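Side-chain contact in split-Soret cytochrome c (Desulfovibrio desulfuricans, PDB 1H21), which carries electrons through stacked c-type hemes shared between the two subunits of its homodimer and may take part in sulfate reduction: residues Tyr60-Pro63 against Tyr64-Pro68. Residues are numbered along the deposited sequence; the frame is centred on the assembly and turned at random.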
ATOM      1  N   TYR A  60     -17.467 -17.771  12.392  1.00 47.40           N
ATOM      2  CA  TYR A  60     -16.998 -17.949  13.762  1.00 44.22           C
ATOM      3  C   TYR A  60     -17.140 -16.754  14.697  1.00 43.45           C
ATOM      4  O   TYR A  60     -16.555 -16.764  15.789  1.00 42.50           O
ATOM      5  CB  TYR A  60     -15.532 -18.396  13.769  1.00 46.06           C
ATOM      6  CG  TYR A  60     -15.192 -19.460  12.750  1.00 50.08           C
ATOM      7  CD1 TYR A  60     -14.646 -19.119  11.510  1.00 50.37           C
ATOM      8  CD2 TYR A  60     -15.395 -20.802  13.026  1.00 52.31           C
ATOM      9  CE1 TYR A  60     -14.310 -20.096  10.563  1.00 50.49           C
ATOM     10  CE2 TYR A  60     -15.060 -21.795  12.086  1.00 54.41           C
ATOM     11  CZ  TYR A  60     -14.520 -21.429  10.857  1.00 54.15           C
ATOM     12  OH  TYR A  60     -14.203 -22.386   9.907  1.00 54.22           O
ATOM     13  N   GLY A  61     -17.882 -15.728  14.282  1.00 40.52           N
ATOM     14  CA  GLY A  61     -18.072 -14.560  15.133  1.00 39.58           C
ATOM     15  C   GLY A  61     -16.826 -13.729  15.435  1.00 39.98           C
ATOM     16  O   GLY A  61     -16.012 -13.469  14.549  1.00 46.46           O
ATOM     17  N   ALA A  62     -16.717 -13.257  16.671  1.00 35.09           N
ATOM     18  CA  ALA A  62     -15.598 -12.439  17.134  1.00 32.04           C
ATOM     19  C   ALA A  62     -14.291 -13.211  17.191  1.00 35.11           C
ATOM     20  O   ALA A  62     -14.298 -14.419  17.341  1.00 40.91           O
ATOM     21  CB  ALA A  62     -15.911 -11.879  18.512  1.00 30.33           C
ATOM     22  N   PRO A  63     -13.137 -12.518  17.111  1.00 36.64           N
ATOM     23  CA  PRO A  63     -12.975 -11.063  16.969  1.00 36.96           C
ATOM     24  C   PRO A  63     -13.167 -10.583  15.519  1.00 38.96           C
ATOM     25  O   PRO A  63     -13.458  -9.401  15.280  1.00 38.62           O
ATOM     26  CB  PRO A  63     -11.542 -10.840  17.462  1.00 29.87           C
ATOM     27  CG  PRO A  63     -10.852 -12.064  16.994  1.00 30.77           C
ATOM     28  CD  PRO A  63     -11.827 -13.162  17.336  1.00 31.92           C
ATOM     29  N   TYR A  64     -13.063 -11.532  14.584  1.00 38.39           N
ATOM     30  CA  TYR A  64     -13.194 -11.294  13.150  1.00 36.86           C
ATOM     31  C   TYR A  64     -14.346 -10.381  12.779  1.00 40.11           C
ATOM     32  O   TYR A  64     -14.173  -9.432  12.020  1.00 43.93           O
ATOM     33  CB  TYR A  64     -13.356 -12.627  12.400  1.00 34.42           C
ATOM     34  CG  TYR A  64     -12.551 -13.748  13.006  1.00 32.42           C
ATOM     35  CD1 TYR A  64     -13.145 -14.665  13.866  1.00 33.31           C
ATOM     36  CD2 TYR A  64     -11.191 -13.857  12.773  1.00 30.36           C
ATOM     37  CE1 TYR A  64     -12.400 -15.655  14.484  1.00 31.11           C
ATOM     38  CE2 TYR A  64     -10.438 -14.844  13.387  1.00 30.89           C
ATOM     39  CZ  TYR A  64     -11.051 -15.733  14.240  1.00 30.28           C
ATOM     40  OH  TYR A  64     -10.291 -16.688  14.869  1.00 38.06           O
ATOM     41  N   ASN A  65     -15.520 -10.647  13.329  1.00 40.11           N
ATOM     42  CA  ASN A  65     -16.676  -9.837  12.990  1.00 41.70           C
ATOM     43  C   ASN A  65     -16.784  -8.464  13.675  1.00 40.96           C
ATOM     44  O   ASN A  65     -17.814  -7.766  13.549  1.00 41.52           O
ATOM     45  CB  ASN A  65     -17.973 -10.658  13.126  1.00 45.27           C
ATOM     46  CG  ASN A  65     -18.452 -10.818  14.580  1.00 44.41           C
ATOM     47  OD1 ASN A  65     -17.691 -10.655  15.558  1.00 37.39           O
ATOM     48  ND2 ASN A  65     -19.736 -11.146  14.717  1.00 39.30           N
ATOM     49  N   GLN A  66     -15.720  -8.060  14.367  1.00 38.58           N
ATOM     50  CA  GLN A  66     -15.703  -6.756  15.039  1.00 39.93           C
ATOM     51  C   GLN A  66     -14.853  -5.752  14.245  1.00 43.17           C
ATOM     52  O   GLN A  66     -14.717  -4.587  14.638  1.00 42.92           O
ATOM     53  CB  GLN A  66     -15.136  -6.882  16.461  1.00 38.50           C
ATOM     54  CG  GLN A  66     -15.947  -7.752  17.413  1.00 39.84           C
ATOM     55  CD  GLN A  66     -17.366  -7.257  17.603  1.00 41.96           C
ATOM     56  OE1 GLN A  66     -17.606  -6.176  18.160  1.00 41.09           O
ATOM     57  NE2 GLN A  66     -18.325  -8.051  17.138  1.00 44.11           N
ATOM     58  N   PHE A  67     -14.259  -6.216  13.144  1.00 42.96           N
ATOM     59  CA  PHE A  67     -13.400  -5.378  12.313  1.00 40.23           C
ATOM     60  C   PHE A  67     -14.139  -4.315  11.478  1.00 41.06           C
ATOM     61  O   PHE A  67     -15.218  -4.579  10.919  1.00 43.35           O
ATOM     62  CB  PHE A  67     -12.554  -6.263  11.394  1.00 33.24           C
ATOM     63  CG  PHE A  67     -11.389  -5.555  10.789  1.00 33.30           C
ATOM     64  CD1 PHE A  67     -10.135  -5.606  11.404  1.00 33.88           C
ATOM     65  CD2 PHE A  67     -11.536  -4.833   9.601  1.00 33.64           C
ATOM     66  CE1 PHE A  67      -9.038  -4.951  10.847  1.00 32.57           C
ATOM     67  CE2 PHE A  67     -10.458  -4.175   9.031  1.00 32.72           C
ATOM     68  CZ  PHE A  67      -9.198  -4.234   9.654  1.00 33.82           C
ATOM     69  N   PRO A  68     -13.606  -3.075  11.446  1.00 39.72           N
ATOM     70  CA  PRO A  68     -14.207  -1.973  10.671  1.00 39.06           C
ATOM     71  C   PRO A  68     -13.846  -2.166   9.176  1.00 37.99           C
ATOM     72  O   PRO A  68     -12.999  -1.454   8.631  1.00 39.44           O
ATOM     73  CB  PRO A  68     -13.546  -0.727  11.284  1.00 35.23           C
ATOM     74  CG  PRO A  68     -12.207  -1.232  11.765  1.00 31.42           C
ATOM     75  CD  PRO A  68     -12.515  -2.592  12.324  1.00 34.36           C
TER
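Gly61, with positive phi (65°), turns the chain out of helix 44-60, and its carbonyl O accepts a hydrogen bond from Asn65 N at 3.1 Å. Between them the peptide bond from Ala62 to Pro63 is cis, folding the chain back on itself before the short 3-10 turn 64-66. Gln66 N then donates a hydrogen bond to Pro63 O at 2.8 Å.

The cis-proline sits beside the aromatic ring that follows it. Pro63 CD lies over one face of the Tyr64 ring, 4.0 Å from its centroid and displaced toward the rim, in a CH-pi contact. Gly61 O approaches the ring at its edge, 3.2 Å from Tyr64 CD1, while Tyr60 CB comes obliquely to Tyr64 CE1, 4.2 Å away. Tyr64 chi1 of -36° places CG beside its own backbone N, bringing the ring alongside Pro63. On the more exposed flank, Gln66, bent at chi2, sends NE2 back to Asn65 OD1 (3.1 Å) in a nearly straight hydrogen bond; NE2 stands above the Asn65 carbonyl plane, whereas OD1 lies in the plane of the Gln66 amide.

Tyr64 is buried between Trp19, His22 and helix 44-60, with its OH hydrogen-bonded to Lys20 O, whereas Gln66 packs on Val13 and Phe67 meets Phe67, both of the second subunit. Backbone hydrogen bonds thus set the turn and a proline CH-pi contact lines one ring face; Tyr64 joins the helix exit to the N-terminal segment, and the dimer interface begins at Gln66.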